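Local coordinates for protein V-type ATPase 116 kDa subunit (Meiothermus ruber, PDB 3RRK) that supplies the cytoplasmic N-terminal domain of the subunit a homolog of a V-type ATPase, a membrane protein that probably takes part in rotary proton transport, at residues L178-L183 / L187-V192; L17-P22 / R27-E32; R102-R107 / A250-E255; Q123-F128 / G217-M222; E170-R175 / E199-S204. One frame throughout, in Å; residues are numbered along the deposited sequence.

The five contacts run along an elongated, mostly helical chain. Interaction 2 comes first in sequence and joins strand 15-21 of a four-stranded sheet to helix 26-36. Its centre is about 82 Å from that of interaction 5, in the lobe at the other end. Interaction 3 opens next, then 4, 5 and 1, each lying within the span of the one before. Interactions 1 and 5 belong together, with centres about 16 Å apart: residues 170-175 lead into the hairpin of interaction 1, and residues 199-204 follow it. Interactions 3 and 4 share helix 94-138, with about 31 Å between their centres. Two compact alpha-beta lobes are thus joined by long helices lying side by side.

Interaction 1: residues L178-L183 / L187-V192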
# COMPACT_ATOMS: atom_id res chain seq x y z
N LEU A 178 -5.29 -18.92 40.73
CA LEU A 178 -5.40 -17.60 40.13
C LEU A 178 -4.31 -16.69 40.67
O LEU A 178 -4.32 -16.31 41.83
CB LEU A 178 -6.79 -17.02 40.39
CG LEU A 178 -7.04 -15.65 39.76
CD1 LEU A 178 -6.72 -15.63 38.25
CD2 LEU A 178 -8.48 -15.21 40.04
N GLU A 179 -3.36 -16.35 39.81
CA GLU A 179 -2.28 -15.46 40.20
C GLU A 179 -2.20 -14.31 39.20
O GLU A 179 -2.68 -14.43 38.07
CB GLU A 179 -0.96 -16.22 40.25
CG GLU A 179 -0.92 -17.28 41.35
CD GLU A 179 -1.16 -16.70 42.74
OE1 GLU A 179 -0.45 -15.74 43.12
OE2 GLU A 179 -2.05 -17.21 43.46
N ALA A 180 -1.62 -13.20 39.62
CA ALA A 180 -1.64 -12.00 38.80
C ALA A 180 -0.43 -11.12 39.07
O ALA A 180 0.11 -11.11 40.18
CB ALA A 180 -2.91 -11.23 39.05
N GLU A 181 -0.02 -10.40 38.04
CA GLU A 181 1.10 -9.48 38.15
C GLU A 181 0.65 -8.12 37.67
O GLU A 181 -0.13 -8.03 36.72
CB GLU A 181 2.31 -9.96 37.34
CG GLU A 181 3.17 -10.98 38.06
CD GLU A 181 3.65 -10.48 39.42
OE1 GLU A 181 4.01 -9.28 39.51
OE2 GLU A 181 3.64 -11.27 40.38
N PRO A 182 1.12 -7.07 38.33
CA PRO A 182 0.75 -5.69 37.99
C PRO A 182 1.39 -5.23 36.68
O PRO A 182 2.59 -5.39 36.46
CB PRO A 182 1.30 -4.88 39.16
CG PRO A 182 2.48 -5.68 39.63
CD PRO A 182 2.10 -7.12 39.43
N LEU A 183 0.56 -4.67 35.82
CA LEU A 183 1.05 -3.99 34.63
C LEU A 183 1.02 -2.51 34.96
O LEU A 183 0.66 -2.13 36.07
CB LEU A 183 0.15 -4.31 33.44
CG LEU A 183 0.79 -5.13 32.33
CD1 LEU A 183 1.87 -6.04 32.87
CD2 LEU A 183 -0.26 -5.91 31.58
N LEU A 187 -3.79 -5.49 35.20
CA LEU A 187 -3.12 -6.61 35.84
C LEU A 187 -3.09 -7.79 34.88
O LEU A 187 -4.11 -8.15 34.31
CB LEU A 187 -3.87 -7.01 37.10
CG LEU A 187 -3.97 -5.99 38.22
CD1 LEU A 187 -4.91 -6.51 39.29
CD2 LEU A 187 -2.60 -5.70 38.79
N ALA A 188 -1.91 -8.38 34.69
CA ALA A 188 -1.79 -9.61 33.93
C ALA A 188 -2.12 -10.78 34.86
O ALA A 188 -1.43 -11.02 35.84
CB ALA A 188 -0.40 -9.76 33.37
N ALA A 189 -3.21 -11.48 34.56
CA ALA A 189 -3.64 -12.59 35.39
C ALA A 189 -3.54 -13.89 34.62
O ALA A 189 -3.52 -13.90 33.39
CB ALA A 189 -5.07 -12.37 35.85
N LEU A 190 -3.46 -14.99 35.35
CA LEU A 190 -3.43 -16.30 34.74
C LEU A 190 -4.25 -17.26 35.60
O LEU A 190 -4.15 -17.23 36.83
CB LEU A 190 -1.98 -16.78 34.65
CG LEU A 190 -1.75 -18.17 34.03
CD1 LEU A 190 -1.73 -18.06 32.52
CD2 LEU A 190 -0.45 -18.77 34.54
N VAL A 191 -5.07 -18.08 34.95
CA VAL A 191 -5.78 -19.13 35.66
C VAL A 191 -5.24 -20.47 35.20
O VAL A 191 -4.89 -20.63 34.03
CB VAL A 191 -7.27 -19.15 35.38
CG1 VAL A 191 -7.99 -20.04 36.42
CG2 VAL A 191 -7.81 -17.75 35.41
N VAL A 192 -5.18 -21.41 36.13
CA VAL A 192 -4.72 -22.76 35.88
C VAL A 192 -5.72 -23.77 36.42
O VAL A 192 -6.19 -23.66 37.55
CB VAL A 192 -3.37 -22.99 36.55
CG1 VAL A 192 -2.87 -24.41 36.26
CG2 VAL A 192 -2.37 -21.93 36.09
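Ala188 O receives the backbone N-H of Glu181 at 2.7 Å with an N-H...O angle of 165°. The return bond runs from Ala188 N to Glu181 O. Two residues along, the pattern repeats: Leu190 N donates to Glu179 O at 2.9 Å, and Glu179 N to Leu190 O at 3.2 Å. Glu179 with Leu190 and Glu181 with Ala188 are therefore the hydrogen-bonded pairs of an antiparallel hairpin. Leu178-Val191, Ala180-Ala189 and Pro182-Leu187 are the non-hydrogen-bonded ones, which suits Pro182, having no N-H to give.

On the face of Leu178 and Val191, the leucine holds its CG anti to the backbone N (chi1 -178°). This sends Leu178 CD1 across toward the neighbouring strand, where it lies 3.7 Å from Val191 CG2. Small residues let Ala180 CB and Ala189 CB meet methyl to methyl at 4.0 Å; helix 158-172 packs on this face, Leu161 on Ala180 and Leu168 on Val191. Leu187 CD2 comes up beside the CA-CB side of Pro182, 4.0 Å from Pro182 CB. On the other face Ala188 and Leu190 meet Leu135 and Leu138 of helix 94-138, while the bent chains of Glu179 and Glu181 lead their carboxylates away from the partner strand.

The chemistry divides the work: paired bonds fix the register and satisfy the peptide groups that face each other, strand 148-155 takes the outward groups of strand 187-194, and apolar side chains on both faces let the hairpin be sandwiched between helices, with the acids left at the more solvent-accessible edge strand.

Interaction 2: residues L17-P22 / R27-E32; sequences LIVAGP and RELLAE
Val19 and Leu29 carry this contact, one valine methyl set against the fork of a leucine. Val19 CG1 lies 3.9 Å from Leu29 CD1 and 4.0 Å from Leu29 CD2, so both branches of the leucine share a single partner. The two chains cross obliquely. The leucine gets there because its CG is anti to the backbone N (chi1 -170°), which carries the branched end off the helix toward the strand; chi2, at 42°, then turns both methyls to the valine. Val19 likewise has CG1 anti to its N, and this is the methyl that faces the helix.

CD2 of Leu29 also reaches past the valine along the strand backbone, 4.4 Å from Gly21 N. Glycine suits that position: a beta carbon there would point to Leu29 CD2 but would collide with CD of Pro22, the next residue. Away from the interface, Arg27 and Glu28 form a loose salt bridge on the exposed side of the helix.

Strand 15-21, helix 26-36 and strand 41-44 make a beta-alpha-beta crossover, with strand 287-293 lying between the two parallel strands, an order matching a ferredoxin-like sheet. No hydrogen bond spans 17-22 and 27-32. The helix is therefore held to the strand here by dispersion and burial of hydrocarbon, which rewards shape fit rather than directed bonds.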
# COMPACT_ATOMS: atom_id res chain seq x y z
N LEU A 17 -3.38 17.40 -37.89
CA LEU A 17 -3.76 17.53 -36.49
C LEU A 17 -5.21 17.09 -36.29
O LEU A 17 -6.07 17.39 -37.10
CB LEU A 17 -3.57 18.96 -35.96
CG LEU A 17 -4.09 19.13 -34.52
CD1 LEU A 17 -3.04 18.69 -33.45
CD2 LEU A 17 -4.57 20.55 -34.26
N ILE A 18 -5.46 16.38 -35.21
CA ILE A 18 -6.81 15.94 -34.91
C ILE A 18 -7.08 16.30 -33.47
O ILE A 18 -6.30 15.99 -32.59
CB ILE A 18 -6.97 14.43 -35.13
CG1 ILE A 18 -6.49 14.05 -36.53
CG2 ILE A 18 -8.42 14.02 -34.97
CD1 ILE A 18 -5.64 12.81 -36.55
N VAL A 19 -8.19 17.00 -33.25
CA VAL A 19 -8.50 17.52 -31.94
C VAL A 19 -9.94 17.20 -31.59
O VAL A 19 -10.81 17.26 -32.45
CB VAL A 19 -8.33 19.03 -31.91
CG1 VAL A 19 -8.48 19.54 -30.48
CG2 VAL A 19 -6.99 19.42 -32.48
N ALA A 20 -10.18 16.87 -30.33
CA ALA A 20 -11.53 16.63 -29.87
C ALA A 20 -11.75 17.31 -28.52
O ALA A 20 -10.80 17.55 -27.77
CB ALA A 20 -11.83 15.14 -29.80
N GLY A 21 -13.00 17.64 -28.21
CA GLY A 21 -13.33 18.24 -26.94
C GLY A 21 -14.82 18.16 -26.67
O GLY A 21 -15.54 17.42 -27.33
N PRO A 22 -15.28 18.92 -25.68
CA PRO A 22 -16.72 19.03 -25.46
C PRO A 22 -17.33 19.82 -26.60
O PRO A 22 -16.62 20.58 -27.25
CB PRO A 22 -16.82 19.83 -24.15
CG PRO A 22 -15.51 20.57 -24.06
CD PRO A 22 -14.48 19.70 -24.71
N ARG A 27 -16.58 26.12 -30.82
CA ARG A 27 -16.25 27.43 -31.38
C ARG A 27 -14.95 28.04 -30.87
O ARG A 27 -14.17 28.60 -31.64
CB ARG A 27 -17.39 28.43 -31.13
CG ARG A 27 -18.64 28.24 -31.99
CD ARG A 27 -19.77 29.10 -31.47
NE ARG A 27 -19.83 29.06 -30.01
CZ ARG A 27 -20.77 29.64 -29.28
NH1 ARG A 27 -21.75 30.32 -29.87
NH2 ARG A 27 -20.74 29.53 -27.95
N GLU A 28 -14.73 27.97 -29.56
CA GLU A 28 -13.53 28.51 -28.94
C GLU A 28 -12.33 27.66 -29.35
O GLU A 28 -11.20 28.14 -29.43
CB GLU A 28 -13.67 28.52 -27.42
CG GLU A 28 -14.88 29.30 -26.90
CD GLU A 28 -16.22 28.62 -27.21
OE1 GLU A 28 -16.25 27.37 -27.29
OE2 GLU A 28 -17.23 29.34 -27.37
N LEU A 29 -12.61 26.38 -29.59
CA LEU A 29 -11.61 25.44 -30.08
C LEU A 29 -11.20 25.83 -31.49
O LEU A 29 -10.03 26.12 -31.75
CB LEU A 29 -12.18 24.03 -30.07
CG LEU A 29 -11.25 22.85 -30.33
CD1 LEU A 29 -9.94 23.06 -29.59
CD2 LEU A 29 -11.93 21.53 -29.93
N LEU A 30 -12.18 25.82 -32.39
CA LEU A 30 -12.00 26.31 -33.76
C LEU A 30 -11.22 27.63 -33.82
O LEU A 30 -10.24 27.75 -34.55
CB LEU A 30 -13.36 26.49 -34.47
CG LEU A 30 -13.27 27.09 -35.87
CD1 LEU A 30 -12.54 26.15 -36.79
CD2 LEU A 30 -14.65 27.42 -36.46
N ALA A 31 -11.67 28.60 -33.03
CA ALA A 31 -11.04 29.92 -33.00
C ALA A 31 -9.56 29.81 -32.65
O ALA A 31 -8.70 30.36 -33.36
CB ALA A 31 -11.75 30.80 -31.99
N GLU A 32 -9.27 29.10 -31.57
CA GLU A 32 -7.92 29.01 -31.04
C GLU A 32 -6.98 28.29 -32.02
O GLU A 32 -5.81 28.67 -32.15
CB GLU A 32 -7.95 28.30 -29.69
CG GLU A 32 -6.71 28.55 -28.82
CD GLU A 32 -6.52 30.02 -28.45
OE1 GLU A 32 -7.34 30.87 -28.85
OE2 GLU A 32 -5.53 30.31 -27.74

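Interaction 3: residues R102-R107 / A250-E255; sequences RPVASR and ARLSRE
Arg107 meets Leu252 through a bend in the arginine chain. Arg107 runs extended through chi2 and then turns at chi3 (69°), swinging its guanidinium across the gap between the helices; Leu252, with CG anti to the backbone N (chi1 -174°), pushes its methyls out to meet it. Leu252 CD1 sits over one face of the guanidinium, displaced toward the rim, 3.3 Å from Arg107 NH1 and 3.4 Å from Arg107 NH2. The flat cation thus lies against a methyl, leaving the N-H groups at its edge.

At that edge, near the guanidinium plane, comes Glu255. Its chain is extended beyond CG, which brings Glu255 OE1 to 3.4 Å from Arg107 NH2 in a salt bridge whose hydrogen bond is weak but fairly straight at 160°. The guanidinium and carboxylate planes are turned 66° apart, so the pair is joined through one oxygen rather than as two matched edges.

Deeper in, Leu252 CD1 touches Val104 CG1 at 4.2 Å, and Leu252 CD2 approaches the carbonyl oxygen of Val104. Val104 also packs on Ser256 and Leu260, further along helix 224-281. The two segments run nearly antiparallel.

With a methionine at Arg107, Glu255 would probably lose its cationic mate across the interface, and Leu252 CD1 would no longer have a flat group laid against it. The contact therefore pairs a buried apolar core with a polar rim: leucine and valine supply the packing between the long helices, while arginine covers the leucine and spends its charge at the more exposed border.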
# COMPACT_ATOMS: atom_id res chain seq x y z
N ARG A 102 12.74 -2.42 -13.74
CA ARG A 102 12.43 -3.73 -13.17
C ARG A 102 13.25 -4.07 -11.93
O ARG A 102 12.69 -4.44 -10.90
CB ARG A 102 12.57 -4.84 -14.21
CG ARG A 102 11.25 -5.33 -14.74
CD ARG A 102 10.70 -6.47 -13.91
NE ARG A 102 10.66 -6.18 -12.48
CZ ARG A 102 9.59 -5.75 -11.81
NH1 ARG A 102 9.68 -5.54 -10.51
NH2 ARG A 102 8.45 -5.53 -12.44
N PRO A 103 14.58 -3.95 -12.02
CA PRO A 103 15.41 -4.30 -10.87
C PRO A 103 15.09 -3.41 -9.68
O PRO A 103 15.03 -3.89 -8.54
CB PRO A 103 16.83 -3.99 -11.37
CG PRO A 103 16.72 -3.96 -12.85
CD PRO A 103 15.37 -3.42 -13.13
N VAL A 104 14.92 -2.12 -9.94
CA VAL A 104 14.61 -1.15 -8.92
C VAL A 104 13.25 -1.41 -8.26
O VAL A 104 13.11 -1.35 -7.05
CB VAL A 104 14.62 0.28 -9.51
CG1 VAL A 104 14.09 1.28 -8.50
CG2 VAL A 104 16.03 0.64 -9.96
N ALA A 105 12.24 -1.68 -9.08
CA ALA A 105 10.92 -1.96 -8.55
C ALA A 105 10.88 -3.26 -7.71
O ALA A 105 10.20 -3.33 -6.68
CB ALA A 105 9.91 -2.02 -9.69
N SER A 106 11.61 -4.28 -8.16
CA SER A 106 11.70 -5.52 -7.40
C SER A 106 12.39 -5.32 -6.05
O SER A 106 11.94 -5.82 -5.03
CB SER A 106 12.41 -6.59 -8.21
OG SER A 106 11.53 -7.12 -9.17
N ARG A 107 13.48 -4.57 -6.05
CA ARG A 107 14.17 -4.31 -4.80
C ARG A 107 13.31 -3.49 -3.88
O ARG A 107 13.28 -3.73 -2.68
CB ARG A 107 15.51 -3.62 -5.04
CG ARG A 107 16.68 -4.58 -5.15
CD ARG A 107 17.89 -3.87 -5.73
NE ARG A 107 18.46 -2.87 -4.82
CZ ARG A 107 19.00 -1.71 -5.21
NH1 ARG A 107 19.01 -1.38 -6.51
NH2 ARG A 107 19.51 -0.88 -4.31
N ALA A 250 17.60 3.75 1.79
CA ALA A 250 18.33 4.99 1.53
C ALA A 250 19.20 4.86 0.29
O ALA A 250 19.15 5.69 -0.60
CB ALA A 250 19.17 5.39 2.73
N ARG A 251 19.99 3.80 0.24
CA ARG A 251 20.86 3.56 -0.90
C ARG A 251 20.06 3.50 -2.21
O ARG A 251 20.50 3.99 -3.24
CB ARG A 251 21.67 2.29 -0.69
CG ARG A 251 22.54 1.88 -1.85
CD ARG A 251 23.40 0.67 -1.48
NE ARG A 251 24.26 0.96 -0.32
CZ ARG A 251 24.17 0.36 0.87
NH1 ARG A 251 23.26 -0.59 1.08
NH2 ARG A 251 25.00 0.71 1.85
N LEU A 252 18.86 2.95 -2.16
CA LEU A 252 18.05 2.85 -3.37
C LEU A 252 17.53 4.24 -3.78
O LEU A 252 17.43 4.56 -4.96
CB LEU A 252 16.91 1.86 -3.18
CG LEU A 252 16.07 1.55 -4.42
CD1 LEU A 252 16.95 0.99 -5.50
CD2 LEU A 252 14.93 0.59 -4.11
N SER A 253 17.22 5.07 -2.79
CA SER A 253 16.80 6.43 -3.04
C SER A 253 17.92 7.26 -3.71
O SER A 253 17.72 7.90 -4.74
CB SER A 253 16.39 7.10 -1.73
OG SER A 253 15.69 8.30 -1.99
N ARG A 254 19.10 7.23 -3.12
CA ARG A 254 20.21 7.97 -3.68
C ARG A 254 20.56 7.48 -5.09
O ARG A 254 20.86 8.27 -5.97
CB ARG A 254 21.42 7.89 -2.76
CG ARG A 254 21.19 8.50 -1.39
CD ARG A 254 22.49 8.68 -0.61
NE ARG A 254 23.13 7.39 -0.35
CZ ARG A 254 22.92 6.66 0.74
NH1 ARG A 254 22.09 7.09 1.68
NH2 ARG A 254 23.54 5.49 0.89
N GLU A 255 20.52 6.18 -5.31
CA GLU A 255 20.93 5.64 -6.59
C GLU A 255 19.89 5.86 -7.67
O GLU A 255 20.21 6.02 -8.85
CB GLU A 255 21.22 4.15 -6.48
CG GLU A 255 22.42 3.79 -5.62
CD GLU A 255 22.52 2.28 -5.40
OE1 GLU A 255 21.50 1.57 -5.60
OE2 GLU A 255 23.63 1.82 -5.01

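Interaction 4: residues Q123-F128 / G217-M222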
# COMPACT_ATOMS: atom_id res chain seq x y z
N GLN A 123 6.47 -3.03 17.07
CA GLN A 123 5.31 -2.45 17.75
C GLN A 123 4.52 -3.48 18.56
O GLN A 123 4.09 -3.20 19.67
CB GLN A 123 4.40 -1.74 16.75
CG GLN A 123 5.07 -0.53 16.10
CD GLN A 123 4.28 0.02 14.92
OE1 GLN A 123 3.08 -0.21 14.80
NE2 GLN A 123 4.96 0.74 14.04
N THR A 124 4.33 -4.67 17.99
CA THR A 124 3.72 -5.78 18.70
C THR A 124 4.45 -6.04 20.02
O THR A 124 3.85 -6.14 21.09
CB THR A 124 3.82 -7.08 17.90
OG1 THR A 124 3.14 -6.92 16.65
CG2 THR A 124 3.20 -8.20 18.66
N ILE A 125 5.77 -6.15 19.93
CA ILE A 125 6.58 -6.35 21.11
C ILE A 125 6.41 -5.18 22.08
O ILE A 125 6.51 -5.37 23.29
CB ILE A 125 8.06 -6.56 20.72
CG1 ILE A 125 8.23 -7.93 20.06
CG2 ILE A 125 8.95 -6.42 21.94
CD1 ILE A 125 9.55 -8.12 19.36
N GLU A 126 6.17 -3.98 21.56
CA GLU A 126 5.97 -2.80 22.40
C GLU A 126 4.68 -2.89 23.20
O GLU A 126 4.62 -2.56 24.37
CB GLU A 126 5.93 -1.53 21.57
CG GLU A 126 7.26 -1.04 21.07
CD GLU A 126 7.22 0.44 20.72
OE1 GLU A 126 6.58 1.20 21.49
OE2 GLU A 126 7.81 0.83 19.69
N LEU A 127 3.63 -3.33 22.52
CA LEU A 127 2.34 -3.49 23.15
C LEU A 127 2.28 -4.67 24.12
O LEU A 127 1.90 -4.50 25.27
CB LEU A 127 1.28 -3.64 22.06
CG LEU A 127 0.88 -2.29 21.46
CD1 LEU A 127 -0.01 -2.49 20.26
CD2 LEU A 127 0.17 -1.48 22.51
N PHE A 128 2.66 -5.86 23.64
CA PHE A 128 2.52 -7.09 24.41
C PHE A 128 3.76 -7.56 25.19
O PHE A 128 3.70 -8.53 25.94
CB PHE A 128 2.03 -8.20 23.51
CG PHE A 128 0.75 -7.89 22.82
CD1 PHE A 128 -0.45 -8.34 23.33
CD2 PHE A 128 0.75 -7.14 21.65
CE1 PHE A 128 -1.65 -8.05 22.69
CE2 PHE A 128 -0.45 -6.84 21.01
CZ PHE A 128 -1.65 -7.29 21.53
N GLY A 217 -0.49 -12.33 15.51
CA GLY A 217 0.44 -13.00 14.62
C GLY A 217 0.88 -14.37 15.09
O GLY A 217 0.14 -15.07 15.78
N ALA A 218 2.09 -14.74 14.70
CA ALA A 218 2.67 -16.03 15.07
C ALA A 218 2.55 -16.32 16.57
O ALA A 218 2.32 -17.46 16.96
CB ALA A 218 4.12 -16.11 14.61
N TYR A 219 2.70 -15.30 17.40
CA TYR A 219 2.70 -15.53 18.86
C TYR A 219 1.43 -16.19 19.37
O TYR A 219 1.43 -16.78 20.44
CB TYR A 219 2.90 -14.22 19.62
CG TYR A 219 4.15 -13.50 19.24
CD1 TYR A 219 5.39 -13.94 19.69
CD2 TYR A 219 4.11 -12.38 18.42
CE1 TYR A 219 6.55 -13.29 19.33
CE2 TYR A 219 5.26 -11.73 18.05
CZ TYR A 219 6.48 -12.19 18.51
OH TYR A 219 7.62 -11.53 18.15
N GLY A 220 0.34 -16.06 18.61
CA GLY A 220 -0.95 -16.54 19.05
C GLY A 220 -0.94 -18.01 19.40
O GLY A 220 -1.42 -18.41 20.47
N ALA A 221 -0.37 -18.80 18.51
CA ALA A 221 -0.37 -20.26 18.61
C ALA A 221 0.82 -20.82 19.40
O ALA A 221 1.26 -21.94 19.15
CB ALA A 221 -0.40 -20.87 17.22
N MET A 222 1.34 -20.05 20.35
CA MET A 222 2.50 -20.50 21.10
C MET A 222 2.18 -20.60 22.57
O MET A 222 1.27 -19.93 23.06
CB MET A 222 3.68 -19.55 20.95
CG MET A 222 4.28 -19.46 19.57
SD MET A 222 5.69 -18.34 19.58
CE MET A 222 5.93 -18.07 17.83
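Thr124 and Ile125 sit on a regular turn of helix 94-138 and face Tyr219, which rises from a short run of helical backbone angles within the loop 217-222, the nearest alpha carbons being those of Thr124 and Gly217 at 8.9 Å. With the backbones so far apart, a long side chain has to bridge the space, and tyrosine does so.

Its CG is anti to the carbonyl carbon (chi1 -57°), and the ring reaches out to the helix. Thr124 CG2 comes obliquely to the ring, 4.1 Å from Tyr219 CE2. Threonine suits the spot because its two branches do separate jobs: the methyl, anti to the backbone N, meets the tyrosine, while OG1 turns back to hydrogen-bond the carbonyl of Glu120 one turn earlier. The hydroxyl is thereby satisfied within its own helix.

Ile125 meets the hydroxyl at the far end of the tyrosine. Ile125 CG1 and Ile125 CD1 each lie 4.1 Å from Tyr219 OH, the isoleucine chain crossing the tyrosine at about a right angle. No hydrogen bond joins the two segments, so the contact is one of van der Waals packing. Gly217 has a positive phi, 62°, which favours glycine, and its carbonyl accepts the N-H of Gly220 in the turn that carries Tyr219.

The loop lies between helix 198-206 and helix 224-281. Tyr219 also rests on Arg230 and Met231 of the latter, and Ile125 on Arg234. The ring is thus wedged between two long helices, with Phe128 packing against Phe215 and Pro216 just ahead of residues 217-222.

Interaction 5: residues E170-R175 / E199-S204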
# COMPACT_ATOMS: atom_id res chain seq x y z
N GLU A 170 -16.62 -20.54 42.87
CA GLU A 170 -18.03 -20.91 42.82
C GLU A 170 -18.18 -22.11 41.89
O GLU A 170 -19.04 -22.96 42.06
CB GLU A 170 -18.86 -19.72 42.32
CG GLU A 170 -20.29 -19.66 42.84
CD GLU A 170 -21.01 -18.36 42.45
OE1 GLU A 170 -20.33 -17.34 42.18
OE2 GLU A 170 -22.26 -18.36 42.42
N ALA A 171 -17.29 -22.17 40.90
CA ALA A 171 -17.45 -23.10 39.79
C ALA A 171 -16.54 -24.31 39.90
O ALA A 171 -16.85 -25.38 39.38
CB ALA A 171 -17.21 -22.37 38.47
N LEU A 172 -15.40 -24.14 40.57
CA LEU A 172 -14.37 -25.17 40.61
C LEU A 172 -13.86 -25.47 42.02
O LEU A 172 -12.94 -26.27 42.19
CB LEU A 172 -13.20 -24.75 39.73
CG LEU A 172 -13.51 -24.65 38.23
CD1 LEU A 172 -12.43 -23.87 37.50
CD2 LEU A 172 -13.68 -26.05 37.65
N ALA A 173 -14.44 -24.82 43.02
CA ALA A 173 -13.97 -24.95 44.40
C ALA A 173 -12.50 -24.56 44.53
O ALA A 173 -12.14 -23.39 44.36
CB ALA A 173 -14.18 -26.38 44.91
N ASP A 174 -11.68 -25.55 44.83
CA ASP A 174 -10.25 -25.35 45.06
C ASP A 174 -9.40 -25.93 43.93
O ASP A 174 -8.19 -26.07 44.08
CB ASP A 174 -9.84 -25.97 46.40
CG ASP A 174 -10.51 -27.33 46.66
OD1 ASP A 174 -10.95 -27.99 45.69
OD2 ASP A 174 -10.58 -27.74 47.84
N ARG A 175 -10.05 -26.27 42.81
CA ARG A 175 -9.34 -26.85 41.67
C ARG A 175 -8.96 -25.79 40.63
O ARG A 175 -9.31 -25.90 39.45
CB ARG A 175 -10.18 -27.93 40.99
CG ARG A 175 -10.59 -29.07 41.88
CD ARG A 175 -11.68 -29.90 41.20
NE ARG A 175 -12.87 -29.10 40.96
CZ ARG A 175 -14.00 -29.57 40.45
NH1 ARG A 175 -14.10 -30.85 40.13
NH2 ARG A 175 -15.04 -28.76 40.26
N GLU A 199 -12.90 -25.00 29.80
CA GLU A 199 -14.11 -24.30 29.40
C GLU A 199 -14.95 -23.78 30.56
O GLU A 199 -15.61 -22.76 30.44
CB GLU A 199 -14.95 -25.17 28.48
CG GLU A 199 -14.21 -25.46 27.18
CD GLU A 199 -13.59 -24.20 26.60
OE1 GLU A 199 -14.20 -23.11 26.79
OE2 GLU A 199 -12.50 -24.29 25.98
N ALA A 200 -14.91 -24.47 31.69
CA ALA A 200 -15.64 -24.02 32.87
C ALA A 200 -15.03 -22.74 33.40
O ALA A 200 -15.72 -21.88 33.94
CB ALA A 200 -15.62 -25.10 33.95
N ALA A 201 -13.72 -22.63 33.24
CA ALA A 201 -12.99 -21.46 33.66
C ALA A 201 -13.24 -20.32 32.67
O ALA A 201 -13.43 -19.16 33.06
CB ALA A 201 -11.51 -21.78 33.74
N ARG A 202 -13.24 -20.65 31.38
CA ARG A 202 -13.51 -19.68 30.33
C ARG A 202 -14.90 -19.08 30.52
O ARG A 202 -15.09 -17.86 30.45
CB ARG A 202 -13.38 -20.34 28.96
CG ARG A 202 -13.23 -19.35 27.82
CD ARG A 202 -13.12 -20.04 26.48
NE ARG A 202 -12.04 -21.03 26.45
CZ ARG A 202 -10.75 -20.74 26.41
NH1 ARG A 202 -10.36 -19.47 26.40
NH2 ARG A 202 -9.85 -21.72 26.38
N SER A 203 -15.88 -19.94 30.77
CA SER A 203 -17.24 -19.50 31.05
C SER A 203 -17.30 -18.51 32.22
O SER A 203 -18.07 -17.54 32.19
CB SER A 203 -18.14 -20.71 31.34
OG SER A 203 -19.29 -20.30 32.06
N SER A 204 -16.51 -18.74 33.24
CA SER A 204 -16.49 -17.82 34.36
C SER A 204 -16.02 -16.45 33.93
O SER A 204 -16.60 -15.44 34.32
CB SER A 204 -15.62 -18.34 35.48
OG SER A 204 -16.11 -19.60 35.91
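Apolar contact comes first: Leu172 spreads its two methyls over successive alanines of helix 198-206. Leu172 CD2 lies 4.3 Å from Ala200 CB, and Leu172 CD1 is 4.4 Å from Ala201 CB. Small alanines suit this side of the helix because they leave room for the branched leucine. Next to it Ala171 turns its CB to Ser204 OG, 3.9 Å away, a methyl against a hydroxyl oxygen.

The polar bonds stay within each segment. Ser204 OG, anti to the carbonyl carbon (chi1 -59°), folds back to donate to Ala200 O at 3.0 Å, in the carbonyl plane. Replacing it by alanine would probably leave Ala200 O with just the weak bond from the backbone N of that position within this helical segment, and open a gap beside Ala171. In the other segment Leu172 O is gripped twice by Arg175: Arg175 N closes a type II' turn, and Arg175 NE bonds to Leu172 O at 3.1 Å from the opposite face of the carbonyl plane. Ala173 takes the positive phi of this turn.

Charged groups lie outside the packing, with Arg202 pairing with Glu199 and Glu212, and Arg175 with Glu197.

Leu172 and Ala201 both also rest on Val193 of strand 187-194, and Ala201 and Ser204 touch Leu168 of helix 158-172. The end of helix 158-172 and the short helix 198-206 thus pack side by side over the three-stranded sheet.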